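Local atomic coordinates of peptidase M28 (PDB entry 3IIB), a protein that probably acts as a zinc-dependent carboxypeptidase or dipeptidase of the M28 family, with a pair of zinc ions at its active centre. Residues Val63-Val68 with Thr234-Ile239; Leu305-Gly310 with Asp376-Pro381; Gly175-Arg180 with Ile201-Ala206; Ala108-Phe113 with Ile131-Ala136; Arg140-Lys145 with Arg391-Asp396. One frame throughout, in Å; residues are numbered along the deposited sequence.

Contact 1 (Val63-Val68 with Thr234-Ile239)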
# COMPACT_ATOMS: atom_id res chain seq x y z
N VAL A 63 6.85 33.26 -19.59
CA VAL A 63 6.28 32.50 -18.49
C VAL A 63 5.20 33.37 -17.90
O VAL A 63 5.47 34.51 -17.49
CB VAL A 63 7.34 32.11 -17.38
CG1 VAL A 63 6.67 31.39 -16.19
CG2 VAL A 63 8.50 31.26 -17.95
N TYR A 64 3.98 32.85 -17.85
CA TYR A 64 2.85 33.66 -17.37
C TYR A 64 1.73 32.75 -16.92
O TYR A 64 1.79 31.53 -17.09
CB TYR A 64 2.38 34.62 -18.44
CG TYR A 64 2.01 34.02 -19.76
CD1 TYR A 64 2.98 33.68 -20.70
CD2 TYR A 64 0.68 33.82 -20.11
CE1 TYR A 64 2.61 33.14 -21.95
CE2 TYR A 64 0.32 33.28 -21.32
CZ TYR A 64 1.28 32.94 -22.24
OH TYR A 64 0.89 32.43 -23.47
N LYS A 65 0.71 33.35 -16.34
CA LYS A 65 -0.42 32.57 -15.89
C LYS A 65 -1.74 33.21 -16.21
O LYS A 65 -1.82 34.44 -16.35
CB LYS A 65 -0.31 32.28 -14.40
CG LYS A 65 -0.37 33.49 -13.49
CD LYS A 65 -0.04 33.06 -12.09
CE LYS A 65 -0.59 33.97 -11.07
NZ LYS A 65 0.17 35.24 -10.99
N GLU A 66 -2.78 32.38 -16.24
CA GLU A 66 -4.11 32.80 -16.64
C GLU A 66 -5.14 32.27 -15.65
O GLU A 66 -5.09 31.10 -15.30
CB GLU A 66 -4.41 32.30 -18.04
CG GLU A 66 -3.46 32.96 -19.08
CD GLU A 66 -3.70 32.52 -20.52
OE1 GLU A 66 -4.33 31.47 -20.75
OE2 GLU A 66 -3.22 33.24 -21.43
N PRO A 67 -6.07 33.11 -15.22
CA PRO A 67 -6.94 32.67 -14.13
C PRO A 67 -8.03 31.67 -14.52
O PRO A 67 -8.56 31.65 -15.65
CB PRO A 67 -7.56 33.97 -13.65
CG PRO A 67 -7.66 34.80 -14.88
CD PRO A 67 -6.39 34.49 -15.65
N VAL A 68 -8.34 30.81 -13.55
CA VAL A 68 -9.33 29.76 -13.68
C VAL A 68 -10.15 29.79 -12.40
O VAL A 68 -9.61 29.69 -11.31
CB VAL A 68 -8.67 28.39 -13.86
CG1 VAL A 68 -9.72 27.25 -13.84
CG2 VAL A 68 -7.82 28.38 -15.13
N THR A 234 -9.87 31.59 -7.25
CA THR A 234 -9.08 31.62 -8.48
C THR A 234 -7.86 30.71 -8.36
O THR A 234 -7.13 30.78 -7.37
CB THR A 234 -8.58 33.05 -8.74
OG1 THR A 234 -9.71 33.94 -8.79
CG2 THR A 234 -7.78 33.13 -10.04
N SER A 235 -7.67 29.85 -9.36
CA SER A 235 -6.41 29.15 -9.58
C SER A 235 -5.93 29.68 -10.94
O SER A 235 -6.47 30.65 -11.48
CB SER A 235 -6.63 27.63 -9.59
OG SER A 235 -5.38 26.92 -9.65
N TYR A 236 -4.89 29.07 -11.48
CA TYR A 236 -4.27 29.54 -12.70
C TYR A 236 -3.73 28.41 -13.56
O TYR A 236 -3.12 27.47 -13.02
CB TYR A 236 -3.10 30.47 -12.39
CG TYR A 236 -3.52 31.71 -11.65
CD1 TYR A 236 -3.63 31.71 -10.27
CD2 TYR A 236 -3.86 32.86 -12.34
CE1 TYR A 236 -4.07 32.85 -9.60
CE2 TYR A 236 -4.28 33.98 -11.69
CZ TYR A 236 -4.40 33.96 -10.32
OH TYR A 236 -4.80 35.07 -9.66
N ASN A 237 -3.97 28.53 -14.86
CA ASN A 237 -3.19 27.82 -15.88
C ASN A 237 -1.84 28.51 -15.94
O ASN A 237 -1.76 29.74 -16.03
CB ASN A 237 -3.90 27.90 -17.24
CG ASN A 237 -5.20 27.11 -17.30
OD1 ASN A 237 -5.36 26.09 -16.61
ND2 ASN A 237 -6.12 27.55 -18.16
N VAL A 238 -0.76 27.73 -15.87
CA VAL A 238 0.59 28.26 -15.88
C VAL A 238 1.21 27.91 -17.21
O VAL A 238 1.16 26.72 -17.63
CB VAL A 238 1.42 27.70 -14.71
CG1 VAL A 238 2.91 28.12 -14.79
CG2 VAL A 238 0.80 28.11 -13.37
N ILE A 239 1.77 28.92 -17.88
CA ILE A 239 2.15 28.76 -19.27
C ILE A 239 3.61 29.19 -19.46
O ILE A 239 4.06 30.23 -18.90
CB ILE A 239 1.22 29.55 -20.19
CG1 ILE A 239 -0.23 29.00 -20.08
CG2 ILE A 239 1.78 29.53 -21.65
CD1 ILE A 239 -1.31 29.87 -20.73
O HOH W 1 -6.43 30.00 -19.65
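Lys65 lays its CE over the centre of one face of the Tyr236 ring, 3.6 Å from the centroid, and Ile239 covers a face of the Tyr64 ring with CB, 4.0 Å from that centroid and displaced toward the rim. At the edge of the Tyr64 ring, in its plane, stands Glu66 OE2. Both rings ride on an antiparallel beta ladder in which strand 62-84 pairs with strand 220-242 in the large mixed sheet. Tyr64 with Ile239, Glu66 with Asn237 and Val68 with Ser235 form hydrogen-bonded pairs, each closed by two backbone bonds. Pro67 faces Tyr236 in a non-hydrogen-bonded pair, a place that suits proline because the pairing uses no N-H from that residue; its CB packs 3.8 Å from Tyr236 CE2. The lysine chain runs out almost straight and bends only at its last torsion (chi4 -74°), leaving Lys65 NZ in a cation-pi contact 4.8 Å from the centroid of the Tyr236 ring. The face bearing Glu66, Val68 and Asn237 meets helix 308-316. Ile239 CD1 comes 3.4 Å from Glu66 OE1, and this oxygen is also bonded to His317 NE2. Asn237 suits its buried place by having both a donor and an acceptor: OD1 is bonded to Ala301 N, and ND2 to Gly309 O. ND2 also donates to a water 2.9 Å away, which in turn donates to Glu66 OE1 over 2.8 Å.

Contact 2 (Leu305-Gly310 with Asp376-Pro381)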
# COMPACT_ATOMS: atom_id res chain seq x y z
N LEU A 305 -11.13 18.43 -10.98
CA LEU A 305 -12.45 18.92 -10.66
C LEU A 305 -13.33 19.06 -11.91
O LEU A 305 -14.37 19.71 -11.86
CB LEU A 305 -12.37 20.26 -9.93
CG LEU A 305 -11.45 20.25 -8.69
CD1 LEU A 305 -11.60 21.63 -7.99
CD2 LEU A 305 -11.75 19.09 -7.72
N GLY A 306 -12.93 18.45 -13.03
CA GLY A 306 -13.72 18.52 -14.25
C GLY A 306 -13.12 19.34 -15.38
O GLY A 306 -13.83 20.04 -16.10
N LEU A 307 -11.81 19.20 -15.58
CA LEU A 307 -11.15 19.90 -16.69
C LEU A 307 -11.39 21.41 -16.66
O LEU A 307 -11.44 22.03 -17.69
CB LEU A 307 -11.59 19.36 -18.05
CG LEU A 307 -11.81 17.87 -18.21
CD1 LEU A 307 -12.24 17.55 -19.67
CD2 LEU A 307 -10.56 17.11 -17.78
N LEU A 308 -11.51 22.01 -15.49
CA LEU A 308 -11.86 23.42 -15.44
C LEU A 308 -10.83 24.32 -16.12
O LEU A 308 -11.19 25.25 -16.82
CB LEU A 308 -12.07 23.88 -13.98
CG LEU A 308 -13.13 23.09 -13.20
CD1 LEU A 308 -13.28 23.65 -11.79
CD2 LEU A 308 -14.49 23.03 -13.92
N GLY A 309 -9.54 24.07 -15.90
CA GLY A 309 -8.52 24.84 -16.58
C GLY A 309 -8.48 24.60 -18.07
O GLY A 309 -8.32 25.53 -18.83
N GLY A 310 -8.65 23.35 -18.49
CA GLY A 310 -8.72 23.09 -19.93
C GLY A 310 -9.88 23.81 -20.62
O GLY A 310 -9.70 24.41 -21.69
N ASP A 376 -7.32 17.52 -20.72
CA ASP A 376 -7.39 18.97 -20.84
C ASP A 376 -7.41 19.53 -22.28
O ASP A 376 -7.72 20.71 -22.47
CB ASP A 376 -6.23 19.58 -20.09
CG ASP A 376 -6.32 19.32 -18.60
OD1 ASP A 376 -7.38 19.64 -18.05
OD2 ASP A 376 -5.35 18.76 -18.01
N VAL A 377 -7.06 18.70 -23.25
CA VAL A 377 -7.15 19.10 -24.66
C VAL A 377 -8.28 18.39 -25.41
O VAL A 377 -8.45 18.56 -26.62
CB VAL A 377 -5.79 18.90 -25.40
CG1 VAL A 377 -4.72 19.69 -24.68
CG2 VAL A 377 -5.43 17.41 -25.51
N SER A 378 -9.08 17.61 -24.67
CA SER A 378 -10.06 16.72 -25.30
C SER A 378 -11.23 17.51 -25.89
O SER A 378 -11.98 16.95 -26.68
CB SER A 378 -10.57 15.68 -24.31
OG SER A 378 -11.29 16.27 -23.23
N MSE A 379 -11.36 18.80 -25.51
CA MSE A 379 -12.46 19.63 -26.04
C MSE A 379 -12.04 20.37 -27.30
O MSE A 379 -12.84 21.03 -27.97
CB MSE A 379 -13.00 20.59 -24.95
CG MSE A 379 -12.15 21.78 -24.66
SE MSE A 379 -10.49 21.33 -23.81
CE MSE A 379 -11.16 20.57 -22.19
N LEU A 380 -10.78 20.25 -27.66
CA LEU A 380 -10.24 21.08 -28.70
C LEU A 380 -10.53 20.59 -30.13
O LEU A 380 -10.75 21.42 -31.01
CB LEU A 380 -8.72 21.34 -28.48
CG LEU A 380 -8.30 21.98 -27.15
CD1 LEU A 380 -6.78 22.20 -27.17
CD2 LEU A 380 -9.06 23.30 -26.89
N PRO A 381 -10.58 19.27 -30.36
CA PRO A 381 -10.98 18.84 -31.72
C PRO A 381 -12.33 19.32 -32.19
O PRO A 381 -12.47 19.64 -33.35
CB PRO A 381 -10.93 17.31 -31.65
CG PRO A 381 -9.81 17.05 -30.62
CD PRO A 381 -10.07 18.15 -29.57
O HOH W 2 -8.18 21.39 -16.35
O HOH W 3 -7.42 23.33 -23.31
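Leu307, Gly310 and Asp376 carry this contact, in which the start of helix 308-316 meets the loop between strands 365-366 and 387-392. Leu307 holds the N-cap position and spreads its two methyls over different partners. CD1 lies 4.1 Å from CE of Met379, present here as selenomethionine, the two side chains sliding past each other in opposite directions; CD2 stands a similar distance from Asp376 OD1. The Met379 chain can reach back because it is bent at chi2 (-68°) and again at chi3 (-63°), which sets SE 3.8 Å from Gly310 O.

Gly310 is where the backbones come closest, its CA 3.6 Å from Asp376 O. A beta carbon at this point would run into that same carbonyl oxygen, so the lack of a side chain is what lets the loop press on the helix. The polar groups of Gly310 and Asp376 are joined through two waters. One accepts from Gly310 N at 2.9 Å and donates to Asp376 OD1 at 2.6 Å. The other donates both to Gly310 O and, over 2.8 Å, to Asp376 O.

Asp376 belongs to the surroundings of the zinc centre: its side chain comes within about 4 Å of that of the zinc ligand His257 and lies about 7 Å from a bound zinc ion. An N-H of the first helical turn and the Asp376 carboxylate thus share one water, and two carbonyl oxygens share the other, so the polar backbone of this tight glycine contact is bridged without direct bonds.

Contact 3 (Gly175-Arg180 with Ile201-Ala206)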
# COMPACT_ATOMS: atom_id res chain seq x y z
N GLY A 175 -9.73 1.08 -8.45
CA GLY A 175 -8.29 0.83 -8.41
C GLY A 175 -8.05 -0.60 -8.76
O GLY A 175 -8.93 -1.44 -8.57
N THR A 176 -6.86 -0.87 -9.26
CA THR A 176 -6.46 -2.20 -9.63
C THR A 176 -5.58 -2.89 -8.58
O THR A 176 -5.22 -4.08 -8.75
CB THR A 176 -5.71 -2.16 -10.96
OG1 THR A 176 -4.70 -1.12 -10.89
CG2 THR A 176 -6.66 -1.86 -12.10
N ASP A 177 -5.23 -2.19 -7.51
CA ASP A 177 -4.42 -2.79 -6.44
C ASP A 177 -5.21 -3.68 -5.49
O ASP A 177 -6.44 -3.63 -5.44
CB ASP A 177 -3.87 -1.66 -5.60
CG ASP A 177 -4.97 -0.85 -4.98
OD1 ASP A 177 -5.61 -0.10 -5.75
OD2 ASP A 177 -5.20 -1.02 -3.75
N HIS A 178 -4.51 -4.48 -4.68
CA HIS A 178 -5.11 -5.07 -3.47
C HIS A 178 -4.36 -4.54 -2.25
O HIS A 178 -4.03 -5.28 -1.32
CB HIS A 178 -5.17 -6.61 -3.53
CG HIS A 178 -3.86 -7.28 -3.74
ND1 HIS A 178 -3.24 -8.04 -2.76
CD2 HIS A 178 -3.06 -7.37 -4.83
CE1 HIS A 178 -2.11 -8.52 -3.22
NE2 HIS A 178 -1.97 -8.13 -4.48
N ASP A 179 -4.05 -3.24 -2.28
CA ASP A 179 -3.50 -2.57 -1.11
C ASP A 179 -4.59 -1.92 -0.27
O ASP A 179 -5.69 -1.63 -0.74
CB ASP A 179 -2.52 -1.52 -1.55
CG ASP A 179 -1.29 -2.08 -2.19
OD1 ASP A 179 -0.75 -3.10 -1.68
OD2 ASP A 179 -0.89 -1.52 -3.25
N ARG A 180 -4.25 -1.70 1.00
CA ARG A 180 -5.15 -1.09 1.97
C ARG A 180 -5.10 0.42 1.77
O ARG A 180 -4.74 1.19 2.68
CB ARG A 180 -4.78 -1.52 3.38
CG ARG A 180 -5.91 -1.30 4.35
CD ARG A 180 -6.81 -2.51 4.39
NE ARG A 180 -7.95 -2.30 5.27
CZ ARG A 180 -7.92 -2.41 6.60
NH1 ARG A 180 -6.81 -2.74 7.23
NH2 ARG A 180 -9.04 -2.21 7.28
N ILE A 201 -13.84 2.63 -0.18
CA ILE A 201 -13.12 1.78 0.74
C ILE A 201 -12.06 1.03 -0.04
O ILE A 201 -12.13 0.95 -1.28
CB ILE A 201 -14.02 0.83 1.54
CG1 ILE A 201 -14.68 -0.24 0.63
CG2 ILE A 201 -15.04 1.61 2.35
CD1 ILE A 201 -15.69 -1.17 1.35
N SER A 202 -11.03 0.56 0.67
CA SER A 202 -9.94 -0.13 0.01
C SER A 202 -10.47 -1.40 -0.60
O SER A 202 -11.48 -1.94 -0.17
CB SER A 202 -8.78 -0.47 0.96
OG SER A 202 -9.08 -1.53 1.86
N ASN A 203 -9.76 -1.87 -1.61
CA ASN A 203 -10.07 -3.16 -2.21
C ASN A 203 -10.13 -4.34 -1.23
O ASN A 203 -11.11 -5.07 -1.25
CB ASN A 203 -9.13 -3.38 -3.40
CG ASN A 203 -9.72 -2.81 -4.68
OD1 ASN A 203 -10.64 -3.39 -5.26
ND2 ASN A 203 -9.28 -1.61 -5.05
N PRO A 204 -9.15 -4.48 -0.29
CA PRO A 204 -9.26 -5.56 0.71
C PRO A 204 -10.51 -5.41 1.59
O PRO A 204 -11.14 -6.38 1.97
CB PRO A 204 -7.96 -5.43 1.51
CG PRO A 204 -6.97 -4.87 0.47
CD PRO A 204 -7.81 -3.86 -0.26
N ASP A 205 -10.89 -4.17 1.90
CA ASP A 205 -12.09 -3.96 2.71
C ASP A 205 -13.39 -4.37 1.97
O ASP A 205 -14.32 -4.91 2.55
CB ASP A 205 -12.16 -2.49 3.16
CG ASP A 205 -11.15 -2.17 4.22
OD1 ASP A 205 -11.17 -2.87 5.27
OD2 ASP A 205 -10.36 -1.22 4.00
N ALA A 206 -13.43 -4.14 0.67
CA ALA A 206 -14.57 -4.53 -0.15
C ALA A 206 -14.61 -6.08 -0.22
O ALA A 206 -15.69 -6.67 -0.12
CB ALA A 206 -14.44 -3.92 -1.53
O HOH W 4 -10.68 -3.51 -8.20
O HOH W 5 -7.55 -0.30 -2.92
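Asp205 OD2 is gripped by Arg180 NE at 2.9 Å and by Ser202 OG at 2.5 Å, both arriving from the same face of the carboxylate plane; Val91 N also donates. The arginine holds the acid side-on: NE takes OD2, and NH2 reaches the syn lone pair of OD1 at 3.0 Å, with the guanidinium and carboxylate planes 60° apart. The bend at chi2 (88°) carries the guanidinium to the helix start. Ser202 is the N-cap of helix 203-213, its OG accepting from Asp205 N. Proline fits the first turn, where its missing N-H costs no helical bond, and Pro204 CD lies 3.1 Å from Asp179 O.

Earlier in the loop, Asp177 OD2 accepts from Asp179 N in an Asx turn, and OD1 from His183 NE2. A water 2.6 Å from Asp177 OD2 accepts from Asn203 N and ND2, linking turn and helix; Asn203 OD1 is held by Arg172 NH1.

His178 is bonded to Asp409 of the second subunit, and Arg180 NH1 to Glu263 O of that subunit. With Asp205 braced by Ser202, the side-on salt bridge probably fixes the direction of Arg180 toward the second subunit, consistent with a homodimer being the active form.

Contact 4 (Ala108-Phe113 with Ile131-Ala136)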
# COMPACT_ATOMS: atom_id res chain seq x y z
N ALA A 108 -25.67 2.12 9.40
CA ALA A 108 -26.74 1.61 8.56
C ALA A 108 -26.37 0.28 7.98
O ALA A 108 -25.19 -0.01 7.78
CB ALA A 108 -27.03 2.58 7.40
N THR A 109 -27.40 -0.50 7.66
CA THR A 109 -27.25 -1.73 6.88
C THR A 109 -26.92 -1.39 5.44
O THR A 109 -27.45 -0.42 4.88
CB THR A 109 -28.56 -2.53 6.93
OG1 THR A 109 -28.81 -2.83 8.30
CG2 THR A 109 -28.49 -3.81 6.10
N ILE A 110 -26.02 -2.15 4.83
CA ILE A 110 -25.68 -1.93 3.43
C ILE A 110 -26.46 -2.85 2.50
O ILE A 110 -27.01 -3.87 2.93
CB ILE A 110 -24.14 -2.06 3.18
CG1 ILE A 110 -23.68 -3.50 3.28
CG2 ILE A 110 -23.32 -1.15 4.13
CD1 ILE A 110 -22.31 -3.74 2.78
N VAL A 111 -26.52 -2.46 1.23
CA VAL A 111 -27.02 -3.30 0.15
C VAL A 111 -25.98 -3.26 -0.95
O VAL A 111 -25.58 -2.19 -1.39
CB VAL A 111 -28.40 -2.85 -0.40
CG1 VAL A 111 -28.88 -3.82 -1.53
CG2 VAL A 111 -29.44 -2.76 0.70
N ARG A 112 -25.54 -4.44 -1.38
CA ARG A 112 -24.49 -4.57 -2.36
C ARG A 112 -25.04 -4.62 -3.78
O ARG A 112 -26.03 -5.29 -4.05
CB ARG A 112 -23.69 -5.87 -2.10
CG ARG A 112 -22.53 -6.08 -3.05
CD ARG A 112 -21.87 -7.46 -2.86
NE ARG A 112 -20.89 -7.68 -3.93
CZ ARG A 112 -21.21 -7.92 -5.21
NH1 ARG A 112 -22.47 -8.07 -5.58
NH2 ARG A 112 -20.25 -8.05 -6.13
N PHE A 113 -24.35 -3.92 -4.68
CA PHE A 113 -24.63 -3.91 -6.12
C PHE A 113 -23.36 -4.25 -6.87
O PHE A 113 -22.29 -3.82 -6.47
CB PHE A 113 -25.18 -2.52 -6.52
CG PHE A 113 -26.50 -2.22 -5.85
CD1 PHE A 113 -27.69 -2.69 -6.42
CD2 PHE A 113 -26.55 -1.58 -4.60
CE1 PHE A 113 -28.91 -2.50 -5.75
CE2 PHE A 113 -27.76 -1.39 -3.95
CZ PHE A 113 -28.94 -1.83 -4.52
N ILE A 131 -27.31 2.04 3.28
CA ILE A 131 -26.17 2.56 2.55
C ILE A 131 -25.93 1.65 1.33
O ILE A 131 -25.85 0.43 1.49
CB ILE A 131 -24.93 2.59 3.45
CG1 ILE A 131 -25.04 3.77 4.46
CG2 ILE A 131 -23.60 2.71 2.64
CD1 ILE A 131 -23.96 3.79 5.56
N ALA A 132 -25.82 2.24 0.16
CA ALA A 132 -25.49 1.47 -1.05
C ALA A 132 -24.02 1.12 -1.02
O ALA A 132 -23.22 1.93 -0.58
CB ALA A 132 -25.83 2.26 -2.34
N PHE A 133 -23.69 -0.08 -1.52
CA PHE A 133 -22.30 -0.53 -1.71
C PHE A 133 -22.15 -1.01 -3.15
O PHE A 133 -22.70 -2.04 -3.53
CB PHE A 133 -21.95 -1.61 -0.65
CG PHE A 133 -20.67 -2.38 -0.90
CD1 PHE A 133 -19.48 -1.73 -1.28
CD2 PHE A 133 -20.67 -3.77 -0.78
CE1 PHE A 133 -18.32 -2.47 -1.53
CE2 PHE A 133 -19.52 -4.50 -1.00
CZ PHE A 133 -18.35 -3.86 -1.39
N ILE A 134 -21.42 -0.26 -3.97
CA ILE A 134 -21.09 -0.69 -5.31
C ILE A 134 -19.75 -1.41 -5.25
O ILE A 134 -18.75 -0.83 -4.80
CB ILE A 134 -20.95 0.50 -6.31
CG1 ILE A 134 -22.26 1.27 -6.46
CG2 ILE A 134 -20.39 -0.04 -7.70
CD1 ILE A 134 -22.20 2.56 -7.36
N ASP A 135 -19.74 -2.68 -5.67
CA ASP A 135 -18.59 -3.55 -5.51
C ASP A 135 -17.75 -3.74 -6.78
O ASP A 135 -16.79 -4.52 -6.76
CB ASP A 135 -19.04 -4.91 -5.00
CG ASP A 135 -17.87 -5.83 -4.67
OD1 ASP A 135 -16.93 -5.42 -3.95
OD2 ASP A 135 -17.91 -6.99 -5.13
N ALA A 136 -18.06 -3.04 -7.87
CA ALA A 136 -17.39 -3.33 -9.14
C ALA A 136 -15.86 -3.27 -9.02
O ALA A 136 -15.32 -2.29 -8.60
CB ALA A 136 -17.84 -2.35 -10.22
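Ala108-Phe113 and Ile131-Ala136 run in parallel, their strand axes 32° apart and 4.6 Å at closest approach. Five backbone bonds zigzag between them, from Ile131 N to Thr109 O (2.9 Å) through to Asp135 N to Phe113 O. On one face Ile110 CD1 packs 3.9 Å from Phe133 CD2, the two chains pointing the same way, and Arg112 lays CG 3.7 Å from the same ring carbon. Branched and aromatic residues suit this face, which helix 203-213 covers through Ile209. On the other, Phe113 leans obliquely to Ala132 CB, small enough to admit the ring. These are the two strands of a beta-alpha-beta unit whose helix is 116-120. Beyond the strand end, the extended Arg112 chain (CG opposite the backbone N, chi1 -178°) sends NH2 to the anti lone pair of Asp135 OD2 at 2.8 Å, while NE adds a weak bond to that oxygen. Asn210 of helix 203-213 bonds to both NE and OD2, and Arg112 NH1 forms a salt bridge with Asp114 OD1. A leucine in place of Arg112 is likely to leave Asp135 OD2 and the Asp114 carboxylate without this positive mate. Asp135 itself has a second salt bridge, from OD1 to Arg172 NE.

Contact 5 (Arg140-Lys145 with Arg391-Asp396)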
# COMPACT_ATOMS: atom_id res chain seq x y z
N ARG A 140 -7.33 -4.56 -14.80
CA ARG A 140 -6.04 -3.99 -15.18
C ARG A 140 -5.85 -4.06 -16.70
O ARG A 140 -5.95 -5.16 -17.27
CB ARG A 140 -4.92 -4.77 -14.50
CG ARG A 140 -3.53 -4.19 -14.71
CD ARG A 140 -2.42 -5.07 -14.10
NE ARG A 140 -2.70 -5.32 -12.70
CZ ARG A 140 -2.46 -4.47 -11.70
NH1 ARG A 140 -1.89 -3.33 -11.92
NH2 ARG A 140 -2.79 -4.80 -10.46
N HIS A 141 -5.52 -2.93 -17.31
CA HIS A 141 -5.26 -2.82 -18.75
C HIS A 141 -4.19 -1.79 -19.03
O HIS A 141 -4.13 -0.73 -18.40
CB HIS A 141 -6.52 -2.43 -19.51
CG HIS A 141 -7.58 -3.48 -19.48
ND1 HIS A 141 -7.59 -4.55 -20.35
CD2 HIS A 141 -8.67 -3.64 -18.68
CE1 HIS A 141 -8.63 -5.32 -20.09
NE2 HIS A 141 -9.30 -4.79 -19.08
N ARG A 142 -3.37 -2.06 -20.03
CA ARG A 142 -2.35 -1.10 -20.43
C ARG A 142 -2.92 0.26 -20.76
O ARG A 142 -2.32 1.30 -20.43
CB ARG A 142 -1.61 -1.64 -21.64
CG ARG A 142 -0.58 -0.75 -22.17
CD ARG A 142 0.35 -1.48 -23.11
NE ARG A 142 -0.27 -1.78 -24.38
CZ ARG A 142 0.41 -2.10 -25.49
NH1 ARG A 142 1.74 -2.12 -25.49
NH2 ARG A 142 -0.26 -2.36 -26.61
N ASP A 143 -4.10 0.27 -21.40
CA ASP A 143 -4.72 1.50 -21.83
C ASP A 143 -5.71 2.06 -20.85
O ASP A 143 -6.35 3.06 -21.15
CB ASP A 143 -5.39 1.31 -23.21
CG ASP A 143 -6.53 0.30 -23.20
OD1 ASP A 143 -6.97 -0.17 -22.12
OD2 ASP A 143 -6.99 -0.05 -24.31
N GLY A 144 -5.86 1.41 -19.68
CA GLY A 144 -6.73 1.92 -18.64
C GLY A 144 -8.20 1.77 -18.91
O GLY A 144 -9.01 2.43 -18.25
N LYS A 145 -8.58 0.86 -19.82
CA LYS A 145 -9.96 0.72 -20.22
C LYS A 145 -10.84 0.17 -19.08
O LYS A 145 -12.04 0.43 -19.07
CB LYS A 145 -10.13 -0.13 -21.49
CG LYS A 145 -9.87 -1.60 -21.33
CD LYS A 145 -10.12 -2.40 -22.60
CE LYS A 145 -8.95 -2.29 -23.59
NZ LYS A 145 -7.63 -2.80 -23.07
N ARG A 391 0.29 7.43 -26.32
CA ARG A 391 -0.30 6.42 -25.45
C ARG A 391 0.75 5.87 -24.49
O ARG A 391 1.72 5.28 -24.94
CB ARG A 391 -0.83 5.28 -26.29
CG ARG A 391 -1.92 5.68 -27.30
CD ARG A 391 -3.19 6.15 -26.62
NE ARG A 391 -4.26 6.41 -27.59
CZ ARG A 391 -5.45 6.95 -27.29
NH1 ARG A 391 -5.73 7.32 -26.03
NH2 ARG A 391 -6.35 7.13 -28.25
N GLN A 392 0.52 6.03 -23.18
CA GLN A 392 1.41 5.50 -22.15
C GLN A 392 0.93 4.15 -21.67
O GLN A 392 -0.28 3.93 -21.61
CB GLN A 392 1.42 6.42 -20.95
CG GLN A 392 2.05 7.78 -21.21
CD GLN A 392 2.08 8.62 -19.99
OE1 GLN A 392 1.10 9.35 -19.66
NE2 GLN A 392 3.18 8.52 -19.26
N ASP A 393 1.88 3.30 -21.29
CA ASP A 393 1.58 2.04 -20.60
C ASP A 393 1.14 2.34 -19.17
O ASP A 393 1.94 2.75 -18.32
CB ASP A 393 2.78 1.09 -20.61
CG ASP A 393 2.46 -0.28 -20.01
OD1 ASP A 393 1.62 -0.41 -19.09
OD2 ASP A 393 3.07 -1.26 -20.47
N GLY A 394 -0.16 2.18 -18.92
CA GLY A 394 -0.70 2.42 -17.60
C GLY A 394 -1.10 1.17 -16.85
O GLY A 394 -2.04 1.19 -16.00
N SER A 395 -0.44 0.05 -17.14
CA SER A 395 -0.82 -1.22 -16.48
C SER A 395 -0.82 -1.12 -14.96
O SER A 395 -1.66 -1.74 -14.31
CB SER A 395 0.12 -2.36 -16.87
OG SER A 395 -0.02 -2.64 -18.25
N ASP A 396 0.14 -0.36 -14.40
CA ASP A 396 0.24 -0.20 -12.94
C ASP A 396 -0.37 1.12 -12.42
O ASP A 396 -0.41 1.33 -11.22
CB ASP A 396 1.69 -0.33 -12.47
CG ASP A 396 2.58 0.82 -12.93
OD1 ASP A 396 2.25 1.48 -13.97
OD2 ASP A 396 3.65 1.03 -12.28
O HOH W 6 -5.02 -0.23 -15.78
O HOH W 7 3.69 -1.34 -23.34
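Gln392, the last residue of strand 387-392, leads into a turn, its carbonyl passing Arg142 O without bonding. Asp393 then opens an Asx turn: OD1 accepts from Ser395 N at 2.9 Å, the donor nearly in line with the C-O bond, and the short acid is well suited to reach back in this way. The Asp393 carboxylate also stands beside the aliphatic part of Arg142, CG to CG 3.8 Å, with the carboxylate and guanidinium planes 88° apart. The opposite charges are linked through a water, which donates to Asp393 OD2 at 2.9 Å and accepts from Arg142 NH1; the guanidinium also lies against Tyr338 in a cation-pi contact. Replacing Asp393 by alanine is likely to leave Ser395 N without its turn acceptor and to cost Arg142 this water-mediated link. Gly394 N donates to Arg142 O at 2.8 Å, in the carbonyl plane on a lone pair; that carbonyl lies within the type I turn His141-Gly144. Ser395 fits closely, its small OG 3.5 Å from Arg142 CA. The bend at chi3 (-54°) folds Arg140 back, and NH1 donates to Ser395 O at 2.9 Å. Asp396 sets its CA at the edge of this guanidinium, 3.9 Å from Arg140 NH1, whose second mate is Asp399 OD1.

In the fold
Contacts 1 and 4 sit in the same large mixed sheet, where strands 220-242 and 106-113 are neighbours, yet their centres are about 41 Å apart on opposite sides of the chain's centre. Contact 2, its centre about 14 Å from that of contact 1, touches it directly: Asn237 ND2 meets Gly309 O. Contacts 3 and 4 also touch, Ala206 packing on Phe133, and Thr176 of contact 3 adjoins Arg140 of contact 5. Along the chain, contact 4 closes first and contact 3 follows, both within the span of contact 1; contact 5, which crosses contact 1, encloses contacts 2 and 3. Contact 5 thus ties the region between the long strands to the zinc-binding part, while contact 3 reaches the second subunit.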